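Local atomic coordinates of exopolyphosphatase (Aquifex aeolicus, PDB entry 1T6C), a protein that probably hydrolyses phosphoanhydride bonds in inorganic polyphosphate and guanosine pentaphosphate, as a calcium-binding Ppx/GppA phosphatase with an actin-like fold. Residues A129-L134 with I294-G299; V142-G146 with L212-I216; L219-Y224 with K237-Q243. All blocks are in the same frame, centred on the assembly; numbering follows the deposited sequence.

Contact 1. Residues A129-L134 with I294-G299; sequences AVAYSL and IVSDWG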
ATOM      1  N   ALA A 129      -1.021  -8.615  -7.536  1.00  9.33           N
ATOM      2  CA  ALA A 129      -0.110  -7.732  -8.219  1.00  9.49           C
ATOM      3  C   ALA A 129       1.308  -8.260  -8.274  1.00  9.94           C
ATOM      4  O   ALA A 129       1.975  -8.090  -9.265  1.00 11.12           O
ATOM      5  CB  ALA A 129      -0.145  -6.358  -7.574  1.00  9.48           C
ATOM      6  N   VAL A 130       1.734  -8.872  -7.173  1.00  9.79           N
ATOM      7  CA  VAL A 130       3.067  -9.406  -7.019  1.00  9.81           C
ATOM      8  C   VAL A 130       3.190 -10.685  -7.846  1.00 10.12           C
ATOM      9  O   VAL A 130       4.207 -10.922  -8.497  1.00 11.07           O
ATOM     10  CB  VAL A 130       3.362  -9.674  -5.543  1.00  9.80           C
ATOM     11  CG1 VAL A 130       4.603 -10.482  -5.385  1.00 11.22           C
ATOM     12  CG2 VAL A 130       3.491  -8.368  -4.799  1.00 10.17           C
ATOM     13  N   ALA A 131       2.160 -11.504  -7.793  1.00 10.86           N
ATOM     14  CA  ALA A 131       2.152 -12.732  -8.564  1.00 11.26           C
ATOM     15  C   ALA A 131       2.375 -12.461 -10.038  1.00 12.82           C
ATOM     16  O   ALA A 131       3.163 -13.144 -10.687  1.00 13.13           O
ATOM     17  CB  ALA A 131       0.880 -13.541  -8.321  1.00 11.85           C
ATOM     18  N   TYR A 132       1.719 -11.444 -10.565  1.00 12.30           N
ATOM     19  CA  TYR A 132       1.875 -11.056 -11.947  1.00 12.69           C
ATOM     20  C   TYR A 132       3.209 -10.363 -12.217  1.00 12.71           C
ATOM     21  O   TYR A 132       3.939 -10.717 -13.144  1.00 13.52           O
ATOM     22  CB  TYR A 132       0.722 -10.141 -12.371  1.00 12.60           C
ATOM     23  CG  TYR A 132       0.962  -9.591 -13.731  1.00 13.77           C
ATOM     24  CD1 TYR A 132       0.736 -10.374 -14.850  1.00 16.52           C
ATOM     25  CD2 TYR A 132       1.484  -8.311 -13.922  1.00 14.96           C
ATOM     26  CE1 TYR A 132       0.991  -9.893 -16.100  1.00 19.37           C
ATOM     27  CE2 TYR A 132       1.762  -7.826 -15.198  1.00 17.13           C
ATOM     28  CZ  TYR A 132       1.522  -8.647 -16.273  1.00 18.83           C
ATOM     29  OH  TYR A 132       1.772  -8.240 -17.548  1.00 23.39           O
ATOM     30  N   SER A 133       3.537  -9.356 -11.413  1.00 12.09           N
ATOM     31  CA  SER A 133       4.650  -8.463 -11.729  1.00 11.63           C
ATOM     32  C   SER A 133       6.024  -8.917 -11.309  1.00 11.66           C
ATOM     33  O   SER A 133       7.025  -8.345 -11.792  1.00 12.36           O
ATOM     34  CB  SER A 133       4.395  -7.075 -11.144  1.00 11.28           C
ATOM     35  OG  SER A 133       4.510  -7.075  -9.749  1.00 11.52           O
ATOM     36  N   LEU A 134       6.097  -9.929 -10.442  1.00 11.70           N
ATOM     37  CA  LEU A 134       7.376 -10.467  -9.967  1.00 11.90           C
ATOM     38  C   LEU A 134       7.500 -11.979 -10.091  1.00 13.24           C
ATOM     39  O   LEU A 134       8.624 -12.491 -10.126  1.00 14.95           O
ATOM     40  CB  LEU A 134       7.633 -10.079  -8.507  1.00 12.32           C
ATOM     41  CG  LEU A 134       8.013  -8.603  -8.273  1.00 12.34           C
ATOM     42  CD1 LEU A 134       8.050  -8.340  -6.765  1.00 12.71           C
ATOM     43  CD2 LEU A 134       9.349  -8.251  -8.924  1.00 13.61           C
ATOM     44  N   ILE A 294      12.427  -8.986  -1.724  1.00 12.51           N
ATOM     45  CA  ILE A 294      12.317  -8.380  -3.042  1.00 12.88           C
ATOM     46  C   ILE A 294      11.287  -7.257  -2.963  1.00 12.08           C
ATOM     47  O   ILE A 294      10.255  -7.425  -2.341  1.00 11.87           O
ATOM     48  CB  ILE A 294      11.874  -9.449  -4.114  1.00 14.53           C
ATOM     49  CG1 ILE A 294      12.771 -10.682  -4.046  1.00 19.87           C
ATOM     50  CG2 ILE A 294      11.920  -8.862  -5.534  1.00 17.58           C
ATOM     51  CD1 ILE A 294      12.316 -11.835  -4.940  1.00 22.78           C
ATOM     52  N   VAL A 295      11.589  -6.134  -3.599  1.00 11.91           N
ATOM     53  CA  VAL A 295      10.715  -4.952  -3.574  1.00 11.73           C
ATOM     54  C   VAL A 295       9.761  -4.990  -4.746  1.00 10.84           C
ATOM     55  O   VAL A 295      10.136  -5.248  -5.870  1.00 10.12           O
ATOM     56  CB  VAL A 295      11.567  -3.655  -3.563  1.00 11.65           C
ATOM     57  CG1 VAL A 295      10.688  -2.402  -3.581  1.00 13.50           C
ATOM     58  CG2 VAL A 295      12.481  -3.664  -2.324  1.00 13.28           C
ATOM     59  N   SER A 296       8.488  -4.694  -4.469  1.00 10.26           N
ATOM     60  CA  SER A 296       7.497  -4.482  -5.518  1.00 10.54           C
ATOM     61  C   SER A 296       7.021  -3.042  -5.534  1.00 11.48           C
ATOM     62  O   SER A 296       6.681  -2.487  -4.497  1.00 12.66           O
ATOM     63  CB  SER A 296       6.281  -5.385  -5.289  1.00 10.77           C
ATOM     64  OG  SER A 296       5.320  -5.126  -6.298  1.00 11.75           O
ATOM     65  N   ASP A 297       6.993  -2.465  -6.723  1.00 11.40           N
ATOM     66  CA  ASP A 297       6.344  -1.177  -6.964  1.00 11.49           C
ATOM     67  C   ASP A 297       4.828  -1.289  -7.097  1.00 12.36           C
ATOM     68  O   ASP A 297       4.144  -0.289  -6.958  1.00 12.99           O
ATOM     69  CB  ASP A 297       6.923  -0.496  -8.206  1.00 12.15           C
ATOM     70  CG  ASP A 297       6.361   0.879  -8.415  1.00 13.80           C
ATOM     71  OD1 ASP A 297       5.525   1.055  -9.349  1.00 16.78           O
ATOM     72  OD2 ASP A 297       6.668   1.817  -7.662  1.00 17.32           O
ATOM     73  N   TRP A 298       4.312  -2.480  -7.369  1.00 12.01           N
ATOM     74  CA  TRP A 298       2.886  -2.710  -7.512  1.00 11.51           C
ATOM     75  C   TRP A 298       2.240  -3.295  -6.243  1.00 12.14           C
ATOM     76  O   TRP A 298       2.851  -4.086  -5.527  1.00 13.53           O
ATOM     77  CB  TRP A 298       2.668  -3.687  -8.657  1.00 11.98           C
ATOM     78  CG  TRP A 298       2.758  -3.051 -10.027  1.00 12.50           C
ATOM     79  CD1 TRP A 298       3.343  -1.854 -10.355  1.00 14.40           C
ATOM     80  CD2 TRP A 298       2.200  -3.568 -11.233  1.00 13.32           C
ATOM     81  NE1 TRP A 298       3.168  -1.597 -11.698  1.00 16.01           N
ATOM     82  CE2 TRP A 298       2.485  -2.643 -12.261  1.00 15.29           C
ATOM     83  CE3 TRP A 298       1.456  -4.716 -11.550  1.00 13.90           C
ATOM     84  CZ2 TRP A 298       2.061  -2.831 -13.579  1.00 17.13           C
ATOM     85  CZ3 TRP A 298       1.028  -4.900 -12.881  1.00 14.66           C
ATOM     86  CH2 TRP A 298       1.346  -3.971 -13.862  1.00 15.76           C
ATOM     87  N   GLY A 299       0.991  -2.917  -5.991  1.00 11.17           N
ATOM     88  CA  GLY A 299       0.248  -3.381  -4.845  1.00 11.19           C
ATOM     89  C   GLY A 299      -1.233  -3.387  -5.166  1.00 11.01           C
ATOM     90  O   GLY A 299      -1.639  -3.752  -6.281  1.00 10.29           O
TER
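Tyr132 and Trp298 meet rim to rim: CD2 of Tyr132 comes within 3.6 Å of CZ3 of Trp298, the two ring planes are only 17° apart, and neither ring lies over the other. CB of Ser133 packs 3.8 Å from CE3 of the same indole, and the methyl of Ala129 sits against CB of Trp298. That methyl also presses on the backbone just beyond, with CB of Ala129 3.3 Å from O of Gly299. A second apolar patch belongs to Leu134, whose CD1 touches CB of Ser296 at 3.7 Å and CG2 of Ile294 at 4.1 Å. With the indole of Trp298 cut back to an alanine, CB of Ser133 and the rim of Tyr132 would probably lose their packing partner, opening a gap there. Both serine hydroxyls also bond to a carbonyl of their own segment. Ser133 is folded back on its helix (chi1 71°), and its OG donates to O of Ala129 at 2.8 Å, on the opposite face of that carbonyl plane from its own N-H; His235 is a further partner of this OG. Ser296 OG donates in plane to a lone pair of O of Trp298, 2.8 Å away. Around this, Val130 and Ser296 both rest on Leu212 of strand 208-212, while Trp298 leans on Leu36 and Ile38 and Tyr132 OH bonds to Leu36 N, tying helix 119-133 and strand 292-296 to strand 35-45 of the other sheet.

Contact 2. Residues V142-G146 with L212-I216; sequences VVDQG and LGGTI. With CA (calcium ion), chain C.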
ATOM      1  N   VAL A 142       3.884 -11.927   1.061  1.00 11.16           N
ATOM      2  CA  VAL A 142       3.854 -10.538   0.633  1.00 11.05           C
ATOM      3  C   VAL A 142       3.598  -9.724   1.895  1.00 10.08           C
ATOM      4  O   VAL A 142       2.665 -10.011   2.631  1.00 10.78           O
ATOM      5  CB  VAL A 142       2.767 -10.310  -0.425  1.00 11.60           C
ATOM      6  CG1 VAL A 142       2.573  -8.842  -0.722  1.00 12.96           C
ATOM      7  CG2 VAL A 142       3.142 -11.013  -1.688  1.00 11.14           C
ATOM      8  N   VAL A 143       4.457  -8.738   2.126  1.00 10.56           N
ATOM      9  CA  VAL A 143       4.379  -7.878   3.305  1.00 11.39           C
ATOM     10  C   VAL A 143       4.056  -6.475   2.835  1.00 11.19           C
ATOM     11  O   VAL A 143       4.899  -5.800   2.249  1.00 11.11           O
ATOM     12  CB  VAL A 143       5.701  -7.891   4.090  1.00 11.67           C
ATOM     13  CG1 VAL A 143       5.616  -6.989   5.314  1.00 12.32           C
ATOM     14  CG2 VAL A 143       6.055  -9.281   4.497  1.00 13.35           C
ATOM     15  N   ASP A 144       2.827  -6.048   3.058  1.00 10.93           N
ATOM     16  CA  ASP A 144       2.330  -4.787   2.492  1.00 12.60           C
ATOM     17  C   ASP A 144       2.009  -3.779   3.591  1.00 12.51           C
ATOM     18  O   ASP A 144       0.952  -3.827   4.259  1.00 11.94           O
ATOM     19  CB  ASP A 144       1.107  -5.046   1.638  1.00 13.08           C
ATOM     20  CG  ASP A 144       0.670  -3.850   0.861  1.00 17.75           C
ATOM     21  OD1 ASP A 144       1.246  -2.710   0.988  1.00 20.29           O
ATOM     22  OD2 ASP A 144      -0.307  -3.990   0.086  1.00 21.36           O
ATOM     23  N   GLN A 145       2.929  -2.840   3.758  1.00 11.45           N
ATOM     24  CA  GLN A 145       2.840  -1.838   4.794  1.00 11.97           C
ATOM     25  C   GLN A 145       2.301  -0.544   4.218  1.00 11.54           C
ATOM     26  O   GLN A 145       2.804  -0.034   3.221  1.00 11.77           O
ATOM     27  CB  GLN A 145       4.226  -1.609   5.432  1.00 11.18           C
ATOM     28  CG  GLN A 145       4.246  -0.437   6.411  1.00 12.91           C
ATOM     29  CD  GLN A 145       4.538   0.887   5.768  1.00 14.55           C
ATOM     30  OE1 GLN A 145       5.490   1.021   5.001  1.00 13.94           O
ATOM     31  NE2 GLN A 145       3.702   1.905   6.059  1.00 14.20           N
ATOM     32  N   GLY A 146       1.269  -0.003   4.869  1.00 10.74           N
ATOM     33  CA  GLY A 146       0.604   1.219   4.445  1.00 11.17           C
ATOM     34  C   GLY A 146      -0.813   1.382   4.948  1.00 10.94           C
ATOM     35  O   GLY A 146      -1.533   0.405   5.187  1.00 12.04           O
ATOM     36  N   LEU A 212       6.203  -4.436   0.021  1.00 10.21           N
ATOM     37  CA  LEU A 212       5.410  -3.371  -0.672  1.00 11.14           C
ATOM     38  C   LEU A 212       5.183  -2.157   0.188  1.00 11.05           C
ATOM     39  O   LEU A 212       5.129  -2.258   1.415  1.00 10.93           O
ATOM     40  CB  LEU A 212       4.000  -3.882  -1.050  1.00 12.23           C
ATOM     41  CG  LEU A 212       3.810  -4.894  -2.178  1.00 15.17           C
ATOM     42  CD1 LEU A 212       4.710  -6.125  -2.059  1.00 16.82           C
ATOM     43  CD2 LEU A 212       2.392  -5.326  -2.240  1.00 16.42           C
ATOM     44  N   GLY A 213       4.921  -1.032  -0.493  1.00 11.03           N
ATOM     45  CA  GLY A 213       4.518   0.216   0.137  1.00 11.14           C
ATOM     46  C   GLY A 213       5.564   1.292   0.019  1.00 11.46           C
ATOM     47  O   GLY A 213       6.687   1.068  -0.451  1.00 10.90           O
ATOM     48  N   GLY A 214       5.200   2.465   0.542  1.00 10.94           N
ATOM     49  CA  GLY A 214       6.002   3.664   0.435  1.00 10.94           C
ATOM     50  C   GLY A 214       7.315   3.631   1.169  1.00 10.97           C
ATOM     51  O   GLY A 214       8.316   4.216   0.727  1.00 12.19           O
ATOM     52  N   THR A 215       7.340   2.943   2.303  1.00 10.76           N
ATOM     53  CA  THR A 215       8.583   2.809   3.031  1.00 10.01           C
ATOM     54  C   THR A 215       9.617   2.009   2.234  1.00  9.38           C
ATOM     55  O   THR A 215      10.739   2.466   2.034  1.00  9.84           O
ATOM     56  CB  THR A 215       8.353   2.145   4.401  1.00 10.44           C
ATOM     57  OG1 THR A 215       7.445   2.954   5.191  1.00 13.25           O
ATOM     58  CG2 THR A 215       9.682   2.094   5.138  1.00 12.47           C
ATOM     59  N   ILE A 216       9.234   0.815   1.819  1.00  9.16           N
ATOM     60  CA  ILE A 216      10.210  -0.098   1.217  1.00 10.61           C
ATOM     61  C   ILE A 216      10.677   0.344  -0.185  1.00 10.64           C
ATOM     62  O   ILE A 216      11.844   0.147  -0.559  1.00 10.12           O
ATOM     63  CB  ILE A 216       9.694  -1.551   1.277  1.00 12.15           C
ATOM     64  CG1 ILE A 216      10.870  -2.530   1.194  1.00 13.13           C
ATOM     65  CG2 ILE A 216       8.634  -1.781   0.240  1.00 12.72           C
ATOM     66  CD1 ILE A 216      11.718  -2.597   2.451  1.00 15.35           C
TER
HETATM   67 CA    CA C 502      -1.353  -2.124   4.475  1.00 14.37          CA
HETATM   68  O   HOH W   1      -0.884  -1.039   1.986  1.00 19.49           O
HETATM   69  O   HOH W   2       6.442  -0.031   2.667  1.00 10.22           O
HETATM   70  O   HOH W   3       2.825   2.456   2.093  1.00 17.65           O
HETATM   71  O   HOH W   4      -4.074  -2.203   3.965  1.00 20.40           O
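The carboxylate of Asp144 has the side chain of Leu212 over one face, with CB of Leu212 3.6 Å from OD1 of Asp144 and CD2 lying under the other oxygen. Water 1 donates to OD1 from the opposite side of that plane. The amide of Gln145 is likewise approached from both sides: OG1 of Thr215 donates to OE1 of Gln145 at 2.8 Å from 40° above the plane, and water 2 donates to the same oxygen from below. A sharp bend in the Gln145 chain (chi2 -88°) turns the amide toward the helix start, where water 2 also joins O of Leu212 to N of Ile216.

Between the backbones runs a short parallel bridge. Leu212 N gives a bond of 2.9 Å to O of Val143, and Gln145 N a longer one of 3.3 Å to O of Leu212. Strand 208-212 then breaks at Gly213, the N-cap of helix 214-223; a side chain there would collide with O of Gln145. Asp-Gln-Gly at the end of strand 139-146 and Gly-Gly-Thr at the turn into helix 214-223 are consistent with the second phosphate motif and the adenosine motif of the actin-like superfamily. Beyond the bridge, O of Asp144 (2.9 Å) and O of Gly146 (2.6 Å) bind the calcium ion, with waters 1 and 4, Ser149 O and Glu151 OE1 completing its shell; water 1 thus links Asp144's carboxylate to the metal. At the other end, CG1 of Val142 packs 3.7 Å from CD1 of Leu212, and Ala126 and Val130 of helix 119-133 touch this leucine too.

Contact 3. Residues L219-Y224 with K237-Q243; sequences LAALEY and KVLTYGQ
Leu239 puts its two methyls against the helix: CD1 lies 4.1 Å from CB of Leu219 and close to Ala220, while CD2 is 3.8 Å from CB of Glu223 and also meets the Tyr224 ring. That ring is sandwiched. CD of Lys237 makes a CH-pi contact over its centre, 4.0 Å from the centroid, and CG of Glu223 covers the opposite face nearer the rim. The bent lysine chain runs on past the ring to hand NZ to O of Lys233. Residues 219-223 of helix 214-223 cross strand 238-240, the antiparallel edge strand of the sheet, at 85°, and the chain turns straight from that strand into helix 241-251 through a capping box, in which Gln243 N bonds to Thr240 OG1 and Thr240 N to Gln243 OE1. Further out, OH of Tyr224 donates to O of Val238 at 2.6 Å, in the carbonyl plane at the ring's edge. With OE1 held by the cap, the Gln243 amide stands perpendicular to the Tyr224 ring and NE2 donates to OE2 of Glu223 at 2.9 Å, meeting it 52° above the carboxylate plane. A weak bond joins NE2 to Tyr224 OH as well, and OE1 of Glu223 is taken by Trp247 NE1 and water 5.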
ATOM      1  N   LEU A 219      13.148   3.037   0.485  1.00 11.11           N
ATOM      2  CA  LEU A 219      14.401   2.403   0.910  1.00 12.10           C
ATOM      3  C   LEU A 219      15.192   1.854  -0.263  1.00 11.52           C
ATOM      4  O   LEU A 219      16.403   2.067  -0.364  1.00 12.25           O
ATOM      5  CB  LEU A 219      14.119   1.291   1.924  1.00 13.03           C
ATOM      6  CG  LEU A 219      14.291   1.477   3.408  1.00 18.45           C
ATOM      7  CD1 LEU A 219      14.591   0.127   4.010  1.00 18.51           C
ATOM      8  CD2 LEU A 219      15.364   2.469   3.805  1.00 19.49           C
ATOM      9  N   ALA A 220      14.502   1.196  -1.198  1.00 10.54           N
ATOM     10  CA  ALA A 220      15.148   0.681  -2.385  1.00 11.24           C
ATOM     11  C   ALA A 220      15.749   1.803  -3.214  1.00 10.73           C
ATOM     12  O   ALA A 220      16.895   1.698  -3.668  1.00 11.35           O
ATOM     13  CB  ALA A 220      14.172  -0.151  -3.210  1.00 11.31           C
ATOM     14  N   ALA A 221      15.026   2.903  -3.404  1.00 10.18           N
ATOM     15  CA  ALA A 221      15.564   4.050  -4.132  1.00 10.61           C
ATOM     16  C   ALA A 221      16.792   4.614  -3.428  1.00 11.71           C
ATOM     17  O   ALA A 221      17.756   4.990  -4.066  1.00 12.25           O
ATOM     18  CB  ALA A 221      14.494   5.138  -4.285  1.00 11.03           C
ATOM     19  N   LEU A 222      16.757   4.708  -2.107  1.00 11.16           N
ATOM     20  CA  LEU A 222      17.924   5.181  -1.353  1.00 12.81           C
ATOM     21  C   LEU A 222      19.125   4.234  -1.508  1.00 13.40           C
ATOM     22  O   LEU A 222      20.252   4.684  -1.849  1.00 13.61           O
ATOM     23  CB  LEU A 222      17.548   5.366   0.129  1.00 13.09           C
ATOM     24  CG  LEU A 222      16.550   6.472   0.458  1.00 14.91           C
ATOM     25  CD1 LEU A 222      16.137   6.395   1.912  1.00 14.98           C
ATOM     26  CD2 LEU A 222      17.142   7.841   0.162  1.00 18.53           C
ATOM     27  N   GLU A 223      18.893   2.941  -1.315  1.00 12.74           N
ATOM     28  CA  GLU A 223      19.983   1.944  -1.377  1.00 12.90           C
ATOM     29  C   GLU A 223      20.678   1.923  -2.735  1.00 13.64           C
ATOM     30  O   GLU A 223      21.908   1.875  -2.809  1.00 14.32           O
ATOM     31  CB  GLU A 223      19.468   0.562  -1.018  1.00 13.16           C
ATOM     32  CG  GLU A 223      20.516  -0.527  -1.118  1.00 12.55           C
ATOM     33  CD  GLU A 223      21.688  -0.340  -0.184  1.00 17.21           C
ATOM     34  OE1 GLU A 223      21.566   0.366   0.848  1.00 18.34           O
ATOM     35  OE2 GLU A 223      22.754  -0.894  -0.485  1.00 16.63           O
ATOM     36  N   TYR A 224      19.886   2.037  -3.795  1.00 13.56           N
ATOM     37  CA  TYR A 224      20.351   1.892  -5.150  1.00 13.75           C
ATOM     38  C   TYR A 224      20.559   3.215  -5.878  1.00 14.33           C
ATOM     39  O   TYR A 224      20.803   3.211  -7.081  1.00 15.59           O
ATOM     40  CB  TYR A 224      19.439   0.932  -5.906  1.00 14.21           C
ATOM     41  CG  TYR A 224      19.598  -0.468  -5.355  1.00 15.19           C
ATOM     42  CD1 TYR A 224      20.785  -1.175  -5.556  1.00 17.15           C
ATOM     43  CD2 TYR A 224      18.620  -1.052  -4.534  1.00 13.46           C
ATOM     44  CE1 TYR A 224      20.954  -2.460  -5.021  1.00 19.87           C
ATOM     45  CE2 TYR A 224      18.795  -2.333  -4.004  1.00 16.90           C
ATOM     46  CZ  TYR A 224      19.956  -3.031  -4.258  1.00 17.75           C
ATOM     47  OH  TYR A 224      20.170  -4.277  -3.710  1.00 19.86           O
ATOM     48  N   LYS A 237      14.159  -5.043  -7.158  1.00 14.38           N
ATOM     49  CA  LYS A 237      15.408  -4.930  -6.415  1.00 14.54           C
ATOM     50  C   LYS A 237      15.335  -5.760  -5.131  1.00 14.37           C
ATOM     51  O   LYS A 237      14.281  -5.879  -4.500  1.00 13.75           O
ATOM     52  CB  LYS A 237      15.698  -3.469  -6.059  1.00 15.08           C
ATOM     53  CG  LYS A 237      16.161  -2.602  -7.203  1.00 17.36           C
ATOM     54  CD  LYS A 237      17.484  -3.122  -7.807  1.00 19.88           C
ATOM     55  CE  LYS A 237      18.214  -2.053  -8.608  1.00 23.68           C
ATOM     56  NZ  LYS A 237      17.658  -2.010  -9.985  1.00 27.14           N
ATOM     57  N   VAL A 238      16.464  -6.324  -4.738  1.00 13.87           N
ATOM     58  CA  VAL A 238      16.603  -7.008  -3.450  1.00 14.34           C
ATOM     59  C   VAL A 238      17.119  -6.066  -2.377  1.00 14.78           C
ATOM     60  O   VAL A 238      18.005  -5.227  -2.635  1.00 14.69           O
ATOM     61  CB  VAL A 238      17.557  -8.188  -3.585  1.00 15.46           C
ATOM     62  CG1 VAL A 238      17.837  -8.816  -2.238  1.00 15.53           C
ATOM     63  CG2 VAL A 238      16.978  -9.168  -4.566  1.00 17.26           C
ATOM     64  N   LEU A 239      16.581  -6.207  -1.161  1.00 13.55           N
ATOM     65  CA  LEU A 239      17.150  -5.562   0.013  1.00 13.51           C
ATOM     66  C   LEU A 239      17.440  -6.624   1.057  1.00 12.89           C
ATOM     67  O   LEU A 239      16.557  -7.417   1.414  1.00 12.92           O
ATOM     68  CB  LEU A 239      16.180  -4.533   0.592  1.00 13.55           C
ATOM     69  CG  LEU A 239      16.001  -3.256  -0.244  1.00 12.69           C
ATOM     70  CD1 LEU A 239      14.865  -2.400   0.334  1.00 11.89           C
ATOM     71  CD2 LEU A 239      17.242  -2.460  -0.327  1.00 13.54           C
ATOM     72  N   THR A 240      18.673  -6.626   1.561  1.00 14.24           N
ATOM     73  CA  THR A 240      19.051  -7.597   2.571  1.00 14.07           C
ATOM     74  C   THR A 240      18.742  -7.062   3.938  1.00 13.80           C
ATOM     75  O   THR A 240      18.614  -5.861   4.116  1.00 13.59           O
ATOM     76  CB  THR A 240      20.564  -7.938   2.503  1.00 14.61           C
ATOM     77  OG1 THR A 240      21.324  -6.783   2.822  1.00 15.19           O
ATOM     78  CG2 THR A 240      20.989  -8.288   1.121  1.00 15.49           C
ATOM     79  N   TYR A 241      18.729  -7.943   4.929  1.00 12.69           N
ATOM     80  CA  TYR A 241      18.620  -7.546   6.327  1.00 13.72           C
ATOM     81  C   TYR A 241      19.702  -6.490   6.617  1.00 13.36           C
ATOM     82  O   TYR A 241      19.427  -5.455   7.216  1.00 12.83           O
ATOM     83  CB  TYR A 241      18.771  -8.767   7.251  1.00 13.36           C
ATOM     84  CG  TYR A 241      18.689  -8.361   8.700  1.00 14.23           C
ATOM     85  CD1 TYR A 241      17.478  -8.333   9.359  1.00 14.15           C
ATOM     86  CD2 TYR A 241      19.837  -7.948   9.400  1.00 12.93           C
ATOM     87  CE1 TYR A 241      17.403  -7.916  10.718  1.00 16.57           C
ATOM     88  CE2 TYR A 241      19.767  -7.550  10.725  1.00 15.67           C
ATOM     89  CZ  TYR A 241      18.549  -7.526  11.373  1.00 17.63           C
ATOM     90  OH  TYR A 241      18.513  -7.105  12.680  1.00 21.26           O
ATOM     91  N   GLY A 242      20.958  -6.786   6.246  1.00 12.98           N
ATOM     92  CA  GLY A 242      22.047  -5.845   6.478  1.00 13.45           C
ATOM     93  C   GLY A 242      21.839  -4.455   5.897  1.00 13.14           C
ATOM     94  O   GLY A 242      22.169  -3.462   6.536  1.00 13.33           O
ATOM     95  N   GLN A 243      21.304  -4.391   4.680  1.00 13.03           N
ATOM     96  CA  GLN A 243      21.039  -3.109   4.019  1.00 13.35           C
ATOM     97  C   GLN A 243      19.936  -2.339   4.771  1.00 13.07           C
ATOM     98  O   GLN A 243      20.063  -1.124   5.027  1.00 14.15           O
ATOM     99  CB  GLN A 243      20.621  -3.318   2.578  1.00 13.25           C
ATOM    100  CG  GLN A 243      21.794  -3.622   1.622  1.00 15.61           C
ATOM    101  CD  GLN A 243      21.332  -4.114   0.231  1.00 17.86           C
ATOM    102  OE1 GLN A 243      20.418  -4.887   0.118  1.00 18.35           O
ATOM    103  NE2 GLN A 243      21.968  -3.619  -0.833  1.00 21.96           N
TER
HETATM  104  O   HOH W   5      22.561  -0.164   3.360  1.00 23.03           O
HETATM  105  O   HOH W   6      21.319  -6.777  -2.054  1.00 35.20           O

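All three contacts draw on one six-stranded sheet, and Leu212 links the first two: its CD1 is 3.7 Å from CG2 of Val130, and its CD2 is 3.5 Å from O of Trp298. Contacts 1 and 3 share neighbouring strands, with Val295 N probably hydrogen-bonded to O of Lys237 at 2.8 Å. Helix 214-223 runs from contact 2 to contact 3, where CD1 of Ile216 reaches CD1 of Leu239 at 3.8 Å. Contact 2 holds the calcium ion; CA of Gly299, at the end of contact 1, is about 10 Å from it. Contact 3 lies farther along the sheet, its centre about 13 Å from that of contact 2 and 16 Å from that of contact 1.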